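Local coordinates for VP35 (PDB 6DKU), which is a microbat-genome homolog of filoviral VP35, represented here by its interferon inhibitory domain, and probably antagonises innate immune signalling as its viral relatives do, at residues T10-V15 / E29-I34; D49-E54 / H62-S67; E79-Q84 / K107-G112; Q90-Y95 / Y115-P120; R97-V102 / G122-K127. The protein carries 1 engineered substitution. One frame throughout, in Å; residues are numbered along the deposited sequence.

The five contacts illustrate how chemistry follows position in a two-part fold. Interactions 1 and 2 are buried and join helices of the bundle; they touch each other where Leu-30 and Val-31 meet Ile-65, but interaction 2 adds a polar cluster to the apolar packing. Interactions 3, 4 and 5 all reach the mixed sheet. Of these, interaction 4 is buried side-chain packing on a strand, interaction 5 is a partly buried pairing of backbones with an arginine clamp, and interaction 3 ties together two loops. Bundle and sheet meet where Ala-33 packs on Pro-81 and where Glu-29 of interaction 1 binds Tyr-95 and Tyr-115 of interaction 4.

Interaction 1. Residues T10-V15 / E29-I34; sequences TEFVRV and ELVSAI
Val-13 faces Ser-32 where the helical segments 10-15 and 29-34 approach most closely, the two axes lying 9.1 Å apart and running nearly antiparallel at 155°. Phe-12 carries one half of the apolar contact. With CG anti to the backbone N (chi1 178°), its ring extends across to the second helix, and CZ comes 3.7 Å from Ile-34 CG2, the two side chains crossing at about a right angle. The same ring presents its edge to a backbone carbonyl, since CE2 lies 3.7 Å from Val-31 O, close to the ring plane. Two helices of the bundle that forms the helical part of the VP35 interferon inhibitory domain are joined in this way, and Phe-12 also packs on Leu-44, Ala-47 and Met-48 of helix 41-56. Beside the ring, Val-13 and Val-31 interleave. The CG1 methyl of Val-31 rests 3.8 Å from Val-13 CA, while Val-13 CG2, the branch beside the backbone N, lies 3.8 Å from Ser-32 CA. Ser-32 thus meets its neighbour mainly through its backbone, its CB pointing away from helix 10-15 and its hydroxyl making a weak hydrogen bond to Tyr-115 OH.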
# COMPACT_ATOMS: atom_id res chain seq x y z
N THR A 10 -4.89 11.45 -3.30
CA THR A 10 -5.98 11.48 -2.33
C THR A 10 -7.25 10.85 -2.88
O THR A 10 -7.88 10.01 -2.22
CB THR A 10 -6.25 12.93 -1.89
OG1 THR A 10 -5.03 13.55 -1.49
CG2 THR A 10 -7.23 12.95 -0.73
N GLU A 11 -7.65 11.24 -4.09
CA GLU A 11 -8.84 10.65 -4.69
C GLU A 11 -8.65 9.15 -4.94
O GLU A 11 -9.58 8.36 -4.73
CB GLU A 11 -9.19 11.39 -5.98
CG GLU A 11 -10.36 10.79 -6.76
CD GLU A 11 -11.72 11.15 -6.20
OE1 GLU A 11 -11.79 11.89 -5.19
OE2 GLU A 11 -12.73 10.69 -6.78
N PHE A 12 -7.45 8.74 -5.38
CA PHE A 12 -7.14 7.32 -5.53
C PHE A 12 -7.41 6.56 -4.23
O PHE A 12 -8.11 5.53 -4.22
CB PHE A 12 -5.68 7.15 -5.96
CG PHE A 12 -5.24 5.71 -6.11
CD1 PHE A 12 -5.41 5.03 -7.31
CD2 PHE A 12 -4.63 5.03 -5.05
CE1 PHE A 12 -5.00 3.70 -7.46
CE2 PHE A 12 -4.23 3.71 -5.19
CZ PHE A 12 -4.41 3.04 -6.39
N VAL A 13 -6.87 7.07 -3.12
CA VAL A 13 -7.06 6.43 -1.82
C VAL A 13 -8.55 6.40 -1.45
O VAL A 13 -9.04 5.40 -0.92
CB VAL A 13 -6.22 7.16 -0.75
CG1 VAL A 13 -6.80 6.96 0.63
CG2 VAL A 13 -4.79 6.66 -0.79
N ARG A 14 -9.28 7.49 -1.71
CA ARG A 14 -10.69 7.53 -1.32
C ARG A 14 -11.51 6.51 -2.11
O ARG A 14 -12.34 5.79 -1.54
CB ARG A 14 -11.26 8.93 -1.51
CG ARG A 14 -12.72 9.03 -1.08
CD ARG A 14 -13.39 10.32 -1.51
NE ARG A 14 -13.51 10.44 -2.97
CZ ARG A 14 -14.30 9.68 -3.73
NH1 ARG A 14 -15.05 8.73 -3.20
NH2 ARG A 14 -14.33 9.88 -5.04
N VAL A 15 -11.29 6.45 -3.43
CA VAL A 15 -12.03 5.51 -4.27
C VAL A 15 -11.75 4.08 -3.83
O VAL A 15 -12.67 3.31 -3.52
CB VAL A 15 -11.68 5.70 -5.75
CG1 VAL A 15 -12.11 4.47 -6.55
CG2 VAL A 15 -12.30 6.97 -6.30
N GLU A 29 -3.69 0.66 4.29
CA GLU A 29 -2.31 1.11 4.18
C GLU A 29 -1.70 0.72 2.84
O GLU A 29 -0.89 1.48 2.30
CB GLU A 29 -1.47 0.56 5.33
CG GLU A 29 -2.17 0.57 6.67
CD GLU A 29 -2.28 1.96 7.27
OE1 GLU A 29 -1.87 2.94 6.60
OE2 GLU A 29 -2.77 2.07 8.41
N LEU A 30 -2.05 -0.44 2.30
CA LEU A 30 -1.51 -0.81 0.99
C LEU A 30 -2.03 0.12 -0.09
O LEU A 30 -1.28 0.52 -0.99
CB LEU A 30 -1.85 -2.27 0.67
CG LEU A 30 -1.29 -2.79 -0.65
CD1 LEU A 30 0.19 -2.46 -0.79
CD2 LEU A 30 -1.50 -4.29 -0.75
N VAL A 31 -3.31 0.47 -0.02
CA VAL A 31 -3.86 1.47 -0.94
C VAL A 31 -3.07 2.77 -0.83
O VAL A 31 -2.62 3.34 -1.83
CB VAL A 31 -5.35 1.70 -0.64
CG1 VAL A 31 -5.89 2.87 -1.43
CG2 VAL A 31 -6.15 0.43 -0.93
N SER A 32 -2.86 3.23 0.41
CA SER A 32 -2.11 4.46 0.64
C SER A 32 -0.68 4.36 0.13
O SER A 32 -0.13 5.34 -0.39
CB SER A 32 -2.14 4.80 2.13
OG SER A 32 -1.62 6.09 2.37
N ALA A 33 -0.05 3.19 0.26
CA ALA A 33 1.32 3.02 -0.20
C ALA A 33 1.39 3.07 -1.72
O ALA A 33 2.26 3.74 -2.29
CB ALA A 33 1.89 1.69 0.31
N ILE A 34 0.46 2.38 -2.38
CA ILE A 34 0.36 2.44 -3.84
C ILE A 34 0.23 3.88 -4.29
O ILE A 34 0.90 4.32 -5.24
CB ILE A 34 -0.81 1.57 -4.33
CG1 ILE A 34 -0.53 0.09 -4.04
CG2 ILE A 34 -1.04 1.76 -5.81
CD1 ILE A 34 -1.66 -0.82 -4.42

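Interaction 2. Residues D49-E54 / H62-S67; sequences DHFNRE and HAAIIS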
# COMPACT_ATOMS: atom_id res chain seq x y z
N ASP A 49 -7.23 1.22 -13.14
CA ASP A 49 -7.77 0.39 -14.21
C ASP A 49 -7.62 -1.09 -13.88
O ASP A 49 -8.54 -1.88 -14.11
CB ASP A 49 -7.07 0.73 -15.52
CG ASP A 49 -7.51 2.07 -16.10
OD1 ASP A 49 -8.60 2.56 -15.71
OD2 ASP A 49 -6.76 2.63 -16.93
N HIS A 50 -6.47 -1.47 -13.31
CA HIS A 50 -6.27 -2.87 -12.93
C HIS A 50 -7.22 -3.29 -11.81
O HIS A 50 -7.81 -4.37 -11.86
CB HIS A 50 -4.81 -3.08 -12.52
CG HIS A 50 -4.52 -4.47 -12.04
ND1 HIS A 50 -4.09 -5.48 -12.88
CD2 HIS A 50 -4.59 -5.02 -10.80
CE1 HIS A 50 -3.91 -6.58 -12.18
NE2 HIS A 50 -4.21 -6.33 -10.92
N PHE A 51 -7.37 -2.43 -10.80
CA PHE A 51 -8.31 -2.68 -9.71
C PHE A 51 -9.72 -2.92 -10.24
O PHE A 51 -10.37 -3.91 -9.89
CB PHE A 51 -8.28 -1.49 -8.75
CG PHE A 51 -9.25 -1.59 -7.61
CD1 PHE A 51 -8.96 -2.38 -6.50
CD2 PHE A 51 -10.43 -0.87 -7.61
CE1 PHE A 51 -9.83 -2.47 -5.44
CE2 PHE A 51 -11.31 -0.95 -6.56
CZ PHE A 51 -11.01 -1.75 -5.47
N ASN A 52 -10.20 -2.02 -11.10
CA ASN A 52 -11.53 -2.18 -11.65
C ASN A 52 -11.62 -3.41 -12.55
O ASN A 52 -12.68 -4.04 -12.62
CB ASN A 52 -11.93 -0.93 -12.42
CG ASN A 52 -12.08 0.27 -11.52
OD1 ASN A 52 -12.54 0.16 -10.39
ND2 ASN A 52 -11.68 1.44 -12.01
N ARG A 53 -10.53 -3.77 -13.23
CA ARG A 53 -10.51 -5.01 -14.00
C ARG A 53 -10.74 -6.20 -13.08
O ARG A 53 -11.57 -7.08 -13.37
CB ARG A 53 -9.18 -5.15 -14.74
CG ARG A 53 -9.17 -4.61 -16.16
CD ARG A 53 -7.88 -4.99 -16.90
NE ARG A 53 -6.69 -4.40 -16.28
CZ ARG A 53 -6.13 -3.25 -16.65
NH1 ARG A 53 -6.66 -2.54 -17.65
NH2 ARG A 53 -5.05 -2.80 -16.03
N GLU A 54 -10.02 -6.24 -11.96
CA GLU A 54 -10.11 -7.40 -11.07
C GLU A 54 -11.48 -7.48 -10.41
O GLU A 54 -12.04 -8.58 -10.29
CB GLU A 54 -8.98 -7.35 -10.04
CG GLU A 54 -7.58 -7.33 -10.65
CD GLU A 54 -7.19 -8.64 -11.33
OE1 GLU A 54 -7.71 -8.93 -12.42
OE2 GLU A 54 -6.37 -9.39 -10.76
N HIS A 62 -9.98 -6.71 -1.56
CA HIS A 62 -8.71 -7.09 -0.96
C HIS A 62 -7.81 -7.78 -1.98
O HIS A 62 -6.64 -7.41 -2.15
CB HIS A 62 -8.95 -8.02 0.23
CG HIS A 62 -9.84 -7.43 1.28
ND1 HIS A 62 -11.19 -7.26 1.10
CD2 HIS A 62 -9.56 -6.99 2.53
CE1 HIS A 62 -11.72 -6.72 2.19
NE2 HIS A 62 -10.75 -6.55 3.07
N ALA A 63 -8.36 -8.79 -2.66
CA ALA A 63 -7.60 -9.49 -3.69
C ALA A 63 -7.12 -8.52 -4.76
O ALA A 63 -5.95 -8.55 -5.14
CB ALA A 63 -8.43 -10.60 -4.32
N ALA A 64 -8.01 -7.64 -5.23
CA ALA A 64 -7.63 -6.70 -6.29
C ALA A 64 -6.47 -5.82 -5.86
O ALA A 64 -5.51 -5.63 -6.62
CB ALA A 64 -8.84 -5.85 -6.68
N ILE A 65 -6.55 -5.28 -4.64
CA ILE A 65 -5.48 -4.43 -4.11
C ILE A 65 -4.15 -5.19 -4.11
O ILE A 65 -3.13 -4.67 -4.59
CB ILE A 65 -5.84 -3.94 -2.70
CG1 ILE A 65 -6.95 -2.90 -2.77
CG2 ILE A 65 -4.62 -3.38 -1.99
CD1 ILE A 65 -7.67 -2.72 -1.44
N ILE A 66 -4.14 -6.42 -3.59
CA ILE A 66 -2.90 -7.21 -3.65
C ILE A 66 -2.48 -7.46 -5.10
O ILE A 66 -1.28 -7.50 -5.43
CB ILE A 66 -3.10 -8.52 -2.86
CG1 ILE A 66 -3.08 -8.26 -1.35
CG2 ILE A 66 -2.04 -9.54 -3.23
CD1 ILE A 66 -3.37 -9.48 -0.49
N SER A 67 -3.46 -7.59 -5.99
CA SER A 67 -3.20 -7.92 -7.38
C SER A 67 -2.48 -6.79 -8.08
O SER A 67 -1.74 -7.04 -9.04
CB SER A 67 -4.52 -8.24 -8.09
OG SER A 67 -4.36 -8.32 -9.50
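Phe-51 and Ala-64 mark the closest approach of two consecutive helices of the bundle, 41-56 and 61-71, which form a helical hairpin whose short segments lie 8.8 Å apart at 141°. The tight part is apolar and buried. Ala-64 CB fits between two side chains of the other helix, 3.5 Å from Phe-51 CD1 and 3.7 Å from Glu-54 CB. Phe-51, its CG anti to the backbone N (chi1 177°), continues past the alanine and runs side by side with Ile-65, whose CG1 lies 4.0 Å from Phe-51 CE1. Beyond the segments Tyr-19 meets the Phe-51 ring edge-to-face. Toward the partly exposed Ser-67 the character changes, and the helices are joined by polar ends instead of packed carbons. His-50 there turns the edge of its imidazole to the serine, NE2 donating to Ser-67 OG, although the modelled separation is too short to be taken literally. The hydroxyl in turn donates to Glu-54, and only this bond has a reasonable length. Arg-71 forms a salt bridge to the same carboxylate, which would be expected to favour its ionised form. Ser-67 OG lies 2.6 Å from Glu-54 OE2, on the anti side and 32° out of the carboxylate plane.

Interaction 3. Residues E79-Q84 / K107-G112; sequences EAPTTQ and KTLGRG
Glu-79 reaches Lys-107 by folding back on itself. Its CB points away from the partner loop, but the chain bends at chi2 (-66°) and returns the carboxylate to the Lys-107 backbone, where OE1 accepts a weak hydrogen bond from Lys-107 N at 3.1 Å. A firmer bond follows one residue on, Ala-80 N donating to Lys-107 O at 2.8 Å. The lysine itself is bent at both chi2 and chi3, and its ammonium is engaged elsewhere, by Pro-103 O. Leu-109 supplies the apolar part. With CG beside the backbone N (chi1 -77°), its CD2 methyl lies 3.9 Å from Ala-80 CA and 4.2 Å from Pro-81 CD, the leucine and proline side chains crossing at about a right angle. Thr-108 OG1 accepts from Gly-110 N at 2.9 Å, closing an ST turn that overlaps the start of the type I turn from Leu-109 to Gly-112. A single beta bridge, Glu-79 with Thr-108, thus joins the loops that enter the parallel neighbours 82-84 and 113-119 of the domain's mixed sheet.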
# COMPACT_ATOMS: atom_id res chain seq x y z
N GLU A 79 10.01 0.09 -4.35
CA GLU A 79 10.37 0.13 -2.94
C GLU A 79 9.17 0.53 -2.10
O GLU A 79 8.44 1.47 -2.44
CB GLU A 79 11.50 1.14 -2.73
CG GLU A 79 12.90 0.57 -2.89
CD GLU A 79 13.24 -0.45 -1.82
OE1 GLU A 79 14.15 -1.25 -2.07
OE2 GLU A 79 12.59 -0.45 -0.75
N ALA A 80 8.95 -0.20 -1.02
CA ALA A 80 7.89 0.16 -0.10
C ALA A 80 8.14 1.56 0.45
O ALA A 80 9.29 1.92 0.74
CB ALA A 80 7.81 -0.84 1.05
N PRO A 81 7.10 2.38 0.61
CA PRO A 81 7.30 3.74 1.12
C PRO A 81 7.67 3.75 2.60
O PRO A 81 7.31 2.85 3.36
CB PRO A 81 5.95 4.41 0.88
CG PRO A 81 4.97 3.29 0.95
CD PRO A 81 5.68 2.10 0.34
N THR A 82 8.37 4.80 3.00
CA THR A 82 8.76 4.99 4.38
C THR A 82 7.83 6.00 5.05
O THR A 82 7.51 7.04 4.46
CB THR A 82 10.21 5.47 4.46
OG1 THR A 82 10.97 4.75 3.49
CG2 THR A 82 10.80 5.29 5.86
N THR A 83 7.38 5.67 6.25
CA THR A 83 6.66 6.57 7.13
C THR A 83 7.50 6.81 8.38
O THR A 83 8.16 5.89 8.88
CB THR A 83 5.30 5.99 7.56
OG1 THR A 83 4.58 5.50 6.43
CG2 THR A 83 4.48 7.06 8.26
N GLN A 84 7.49 8.04 8.87
CA GLN A 84 8.25 8.39 10.07
C GLN A 84 7.28 8.56 11.23
O GLN A 84 6.22 9.17 11.07
CB GLN A 84 9.07 9.66 9.84
CG GLN A 84 10.31 9.41 8.99
CD GLN A 84 11.44 10.37 9.29
OE1 GLN A 84 11.25 11.39 9.95
NE2 GLN A 84 12.64 10.04 8.80
N LYS A 107 13.19 -3.78 -0.49
CA LYS A 107 11.96 -4.08 0.24
C LYS A 107 10.78 -3.73 -0.67
O LYS A 107 10.15 -2.68 -0.57
CB LYS A 107 11.90 -3.29 1.55
CG LYS A 107 12.54 -4.00 2.73
CD LYS A 107 14.03 -3.70 2.82
CE LYS A 107 14.31 -2.21 2.99
NZ LYS A 107 15.71 -1.96 3.46
N THR A 108 10.50 -4.66 -1.58
CA THR A 108 9.59 -4.39 -2.69
C THR A 108 8.13 -4.54 -2.29
O THR A 108 7.77 -5.31 -1.40
CB THR A 108 9.91 -5.33 -3.86
OG1 THR A 108 8.85 -5.31 -4.81
CG2 THR A 108 10.17 -6.76 -3.39
N LEU A 109 7.27 -3.76 -2.96
CA LEU A 109 5.83 -3.95 -2.79
C LEU A 109 5.42 -5.34 -3.26
O LEU A 109 4.56 -5.98 -2.65
CB LEU A 109 5.05 -2.88 -3.55
CG LEU A 109 4.94 -1.47 -2.98
CD1 LEU A 109 3.89 -0.68 -3.73
CD2 LEU A 109 4.63 -1.50 -1.49
N GLY A 110 6.02 -5.81 -4.36
CA GLY A 110 5.70 -7.13 -4.87
C GLY A 110 5.93 -8.24 -3.87
O GLY A 110 5.16 -9.21 -3.81
N ARG A 111 6.97 -8.12 -3.05
CA ARG A 111 7.22 -9.11 -2.01
C ARG A 111 6.35 -8.90 -0.77
O ARG A 111 6.61 -9.51 0.28
CB ARG A 111 8.70 -9.13 -1.63
CG ARG A 111 9.26 -10.53 -1.34
CD ARG A 111 10.22 -10.55 -0.15
NE ARG A 111 11.09 -9.38 -0.15
CZ ARG A 111 11.87 -9.01 0.87
NH1 ARG A 111 11.88 -9.73 1.99
NH2 ARG A 111 12.62 -7.93 0.77
N GLY A 112 5.32 -8.05 -0.86
CA GLY A 112 4.31 -7.93 0.17
C GLY A 112 4.52 -6.82 1.18
O GLY A 112 3.63 -6.60 2.01

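Interaction 4. Residues Q90-Y95 / Y115-P120; sequences QIPRAY and YIYLTP
Ile-91 lies over Tyr-117, whose strand 113-119 is an inner strand of the mixed four-stranded sheet, so the loop 90-95 packs on the sheet through side chains. The main interaction is CH-pi: Ile-91 CD1 sits 3.8 Å from the centroid of the Tyr-117 ring and 26° off its normal. Ile-91 CG2, the branch anti to the backbone N, spreads over the far half of the same ring, 3.6 Å from Tyr-117 CE2. Tyr-115 CB of the same strand packs on the opposite face, leaving the phenol sandwiched between aliphatic groups. The remaining contacts are van der Waals approaches to the Tyr-117 hydroxyl. Pro-92 CD touches it loosely, while Pro-92 CB packs on a face of the Tyr-95 ring. Tyr-95 has its own hydroxyl bonded to Glu-29 of helix 26-37, which ties this loop to the helical bundle. The Tyr-95 and Tyr-117 side chains cross at about a right angle, and the Tyr-95 ring offers an edge, with CD2 3.6 Å from Tyr-117 OH, near the ring plane.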
# COMPACT_ATOMS: atom_id res chain seq x y z
N GLN A 90 3.01 5.34 18.15
CA GLN A 90 2.11 5.97 17.19
C GLN A 90 1.82 5.09 15.98
O GLN A 90 1.04 5.49 15.11
CB GLN A 90 2.67 7.32 16.72
CG GLN A 90 2.79 8.30 17.84
CD GLN A 90 4.17 8.32 18.43
OE1 GLN A 90 4.83 7.27 18.50
NE2 GLN A 90 4.57 9.46 18.97
N ILE A 91 2.44 3.92 15.90
CA ILE A 91 2.05 2.93 14.90
C ILE A 91 0.78 2.26 15.42
O ILE A 91 0.73 1.88 16.59
CB ILE A 91 3.16 1.89 14.66
CG1 ILE A 91 4.46 2.57 14.25
CG2 ILE A 91 2.74 0.89 13.61
CD1 ILE A 91 5.61 1.60 14.00
N PRO A 92 -0.26 2.13 14.59
CA PRO A 92 -1.50 1.46 15.03
C PRO A 92 -1.22 0.18 15.79
O PRO A 92 -0.35 -0.61 15.42
CB PRO A 92 -2.23 1.18 13.71
CG PRO A 92 -1.79 2.31 12.82
CD PRO A 92 -0.36 2.62 13.20
N ARG A 93 -1.97 -0.01 16.89
CA ARG A 93 -1.65 -1.06 17.85
C ARG A 93 -1.78 -2.46 17.25
O ARG A 93 -0.95 -3.33 17.52
CB ARG A 93 -2.56 -0.93 19.07
CG ARG A 93 -1.96 -1.53 20.33
CD ARG A 93 -1.41 -0.44 21.22
NE ARG A 93 -2.43 0.05 22.14
CZ ARG A 93 -2.51 -0.32 23.42
NH1 ARG A 93 -1.64 -1.19 23.91
NH2 ARG A 93 -3.48 0.16 24.19
N ALA A 94 -2.81 -2.69 16.43
CA ALA A 94 -3.01 -4.02 15.88
C ALA A 94 -1.85 -4.46 14.99
O ALA A 94 -1.65 -5.66 14.79
CB ALA A 94 -4.32 -4.08 15.10
N TYR A 95 -1.08 -3.51 14.45
CA TYR A 95 0.08 -3.85 13.63
C TYR A 95 1.26 -4.34 14.46
O TYR A 95 2.15 -5.00 13.91
CB TYR A 95 0.53 -2.65 12.79
CG TYR A 95 -0.53 -2.01 11.90
CD1 TYR A 95 -1.72 -2.64 11.61
CD2 TYR A 95 -0.30 -0.76 11.34
CE1 TYR A 95 -2.67 -2.04 10.80
CE2 TYR A 95 -1.24 -0.16 10.52
CZ TYR A 95 -2.42 -0.80 10.26
OH TYR A 95 -3.37 -0.20 9.45
N TYR A 115 4.63 -0.86 4.55
CA TYR A 115 5.30 0.29 5.13
C TYR A 115 6.62 -0.13 5.74
O TYR A 115 6.73 -1.19 6.37
CB TYR A 115 4.46 0.95 6.22
CG TYR A 115 3.31 1.80 5.74
CD1 TYR A 115 3.30 2.33 4.45
CD2 TYR A 115 2.24 2.08 6.57
CE1 TYR A 115 2.24 3.10 4.01
CE2 TYR A 115 1.18 2.84 6.15
CZ TYR A 115 1.19 3.35 4.87
OH TYR A 115 0.13 4.12 4.45
N ILE A 116 7.62 0.71 5.55
CA ILE A 116 8.82 0.70 6.36
C ILE A 116 8.67 1.85 7.35
O ILE A 116 8.79 3.03 6.98
CB ILE A 116 10.09 0.86 5.52
CG1 ILE A 116 10.16 -0.24 4.46
CG2 ILE A 116 11.31 0.79 6.40
CD1 ILE A 116 9.69 -1.60 4.93
N TYR A 117 8.35 1.53 8.61
CA TYR A 117 8.23 2.56 9.63
C TYR A 117 9.61 2.98 10.12
O TYR A 117 10.50 2.14 10.31
CB TYR A 117 7.41 2.06 10.82
CG TYR A 117 5.93 1.97 10.56
CD1 TYR A 117 5.16 3.11 10.43
CD2 TYR A 117 5.31 0.74 10.46
CE1 TYR A 117 3.80 3.02 10.19
CE2 TYR A 117 3.96 0.64 10.23
CZ TYR A 117 3.21 1.78 10.10
OH TYR A 117 1.86 1.66 9.86
N LEU A 118 9.78 4.28 10.34
CA LEU A 118 11.03 4.85 10.85
C LEU A 118 10.82 5.29 12.29
O LEU A 118 10.08 6.24 12.55
CB LEU A 118 11.49 6.01 9.97
CG LEU A 118 12.60 5.61 9.00
CD1 LEU A 118 13.93 5.59 9.74
CD2 LEU A 118 12.29 4.24 8.39
N THR A 119 11.46 4.58 13.22
CA THR A 119 11.38 4.84 14.65
C THR A 119 12.76 5.21 15.18
O THR A 119 13.78 4.80 14.61
CB THR A 119 10.86 3.63 15.42
OG1 THR A 119 11.96 2.75 15.71
CG2 THR A 119 9.82 2.88 14.61
N PRO A 120 12.83 6.01 16.25
CA PRO A 120 14.13 6.47 16.75
C PRO A 120 15.09 5.34 17.10
O PRO A 120 16.30 5.52 16.94
CB PRO A 120 13.75 7.30 17.98
CG PRO A 120 12.41 7.84 17.63
CD PRO A 120 11.71 6.73 16.89

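Interaction 5. Residues R97-V102 / G122-K127; sequences RRLRDV and GSLGLK. Engineered in segment 97-102: Arg-97 (natural residue Gly).
Two torsions deliver Arg-98 to the end of strand 122-127: CG lies beside the backbone N (chi1 -53°), and a bend at chi3 (-61°) turns the guanidinium onto Lys-127. Its two terminal nitrogens then clamp one carbonyl end-on, NH1 to Lys-127 O at 2.9 Å and NH2 to the same Lys-127 O at 3.0 Å. The grip is uneven in direction, for NH2 comes almost in line with the C=O bond whereas NH1 approaches 60° above the carbonyl plane. Leu-126 CD1 lies over a face of this guanidinium. A water bridges the same corner, donating to Arg-98 O and accepting from Lys-127 N. Next to the clamp the two segments become neighbouring strands, and the weakly bonded strand 100-101 forms one border of the mixed sheet. Arg-100 and Gly-125 are its hydrogen-bonded antiparallel pair, with Arg-100 N to Gly-125 O at 3.1 Å and the return bond from Gly-125 N to Arg-100 O at 2.8 Å. Leu-99 straddles two leucines of the longer strand: CD1 reaches Leu-124 CD1 at 3.9 Å, the two side chains crossing at about a right angle, while CD2 lies 3.9 Å from Leu-126 CB. Leu-99 also packs on Tyr-117, a strand further in. At the other end Val-102 CG1 rests 3.7 Å from Ser-123 CB. Arg-100 folds back to hold the backbone O of the engineered Arg-97 with NH1 and NH2.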
# COMPACT_ATOMS: atom_id res chain seq x y z
N ARG A 97 2.09 -6.68 16.52
CA ARG A 97 2.53 -8.07 16.56
C ARG A 97 3.10 -8.53 15.23
O ARG A 97 3.86 -9.50 15.21
CB ARG A 97 1.38 -8.98 16.97
CG ARG A 97 0.02 -8.51 16.50
CD ARG A 97 -1.04 -9.55 16.80
NE ARG A 97 -1.24 -10.43 15.66
CZ ARG A 97 -2.10 -10.18 14.67
NH1 ARG A 97 -2.83 -9.07 14.70
NH2 ARG A 97 -2.22 -11.03 13.66
N ARG A 98 2.78 -7.85 14.12
CA ARG A 98 3.27 -8.25 12.81
C ARG A 98 4.52 -7.48 12.38
O ARG A 98 5.12 -7.83 11.36
CB ARG A 98 2.18 -8.09 11.76
CG ARG A 98 0.87 -8.80 12.11
CD ARG A 98 -0.02 -9.00 10.89
NE ARG A 98 -0.40 -7.74 10.26
CZ ARG A 98 0.04 -7.33 9.07
NH1 ARG A 98 0.88 -8.09 8.37
NH2 ARG A 98 -0.37 -6.17 8.58
N LEU A 99 4.91 -6.45 13.12
CA LEU A 99 6.09 -5.69 12.75
C LEU A 99 7.33 -6.57 12.88
O LEU A 99 7.50 -7.30 13.86
CB LEU A 99 6.22 -4.45 13.63
CG LEU A 99 5.08 -3.43 13.60
CD1 LEU A 99 5.30 -2.33 14.64
CD2 LEU A 99 4.89 -2.81 12.22
N ARG A 100 8.19 -6.53 11.86
CA ARG A 100 9.45 -7.25 11.84
C ARG A 100 10.56 -6.28 11.45
O ARG A 100 10.33 -5.29 10.76
CB ARG A 100 9.44 -8.42 10.85
CG ARG A 100 8.23 -9.34 10.93
CD ARG A 100 8.47 -10.43 11.96
NE ARG A 100 7.27 -11.21 12.19
CZ ARG A 100 6.39 -10.92 13.15
NH1 ARG A 100 5.31 -11.69 13.31
NH2 ARG A 100 6.57 -9.86 13.92
N ASP A 101 11.78 -6.58 11.90
CA ASP A 101 12.91 -5.77 11.48
C ASP A 101 13.12 -5.93 9.98
O ASP A 101 12.63 -6.87 9.35
CB ASP A 101 14.17 -6.15 12.27
CG ASP A 101 14.31 -7.64 12.46
OD1 ASP A 101 13.29 -8.29 12.81
OD2 ASP A 101 15.43 -8.16 12.26
N VAL A 102 13.85 -4.98 9.41
CA VAL A 102 13.83 -4.80 7.97
C VAL A 102 15.18 -5.18 7.38
O VAL A 102 16.23 -4.80 7.93
CB VAL A 102 13.39 -3.37 7.62
CG1 VAL A 102 14.50 -2.36 7.89
CG2 VAL A 102 12.90 -3.28 6.18
N GLY A 122 15.10 1.83 15.61
CA GLY A 122 14.70 0.72 14.77
C GLY A 122 14.00 1.19 13.50
O GLY A 122 13.50 2.30 13.40
N SER A 123 14.00 0.28 12.53
CA SER A 123 13.32 0.45 11.25
C SER A 123 12.43 -0.77 11.07
O SER A 123 12.88 -1.83 10.61
CB SER A 123 14.34 0.58 10.12
OG SER A 123 13.85 1.40 9.07
N LEU A 124 11.16 -0.64 11.44
CA LEU A 124 10.23 -1.76 11.52
C LEU A 124 9.37 -1.80 10.26
O LEU A 124 8.83 -0.78 9.84
CB LEU A 124 9.34 -1.64 12.75
CG LEU A 124 10.06 -1.38 14.08
CD1 LEU A 124 9.10 -1.56 15.25
CD2 LEU A 124 11.27 -2.28 14.23
N GLY A 125 9.24 -2.99 9.69
CA GLY A 125 8.48 -3.19 8.46
C GLY A 125 7.14 -3.83 8.72
O GLY A 125 7.00 -4.70 9.60
N LEU A 126 6.13 -3.41 7.97
CA LEU A 126 4.80 -3.98 8.04
C LEU A 126 4.46 -4.57 6.68
O LEU A 126 4.52 -3.86 5.67
CB LEU A 126 3.77 -2.94 8.46
CG LEU A 126 2.32 -3.41 8.41
CD1 LEU A 126 1.92 -4.05 9.72
CD2 LEU A 126 1.40 -2.26 8.07
N LYS A 127 4.14 -5.86 6.66
CA LYS A 127 3.73 -6.54 5.44
C LYS A 127 2.21 -6.56 5.34
O LYS A 127 1.49 -6.21 6.28
CB LYS A 127 4.30 -7.96 5.40
CG LYS A 127 5.78 -7.99 5.17
CD LYS A 127 6.31 -9.36 4.78
CE LYS A 127 7.72 -9.57 5.35
NZ LYS A 127 8.68 -10.15 4.36
O HOH W 1 4.35 -7.37 8.72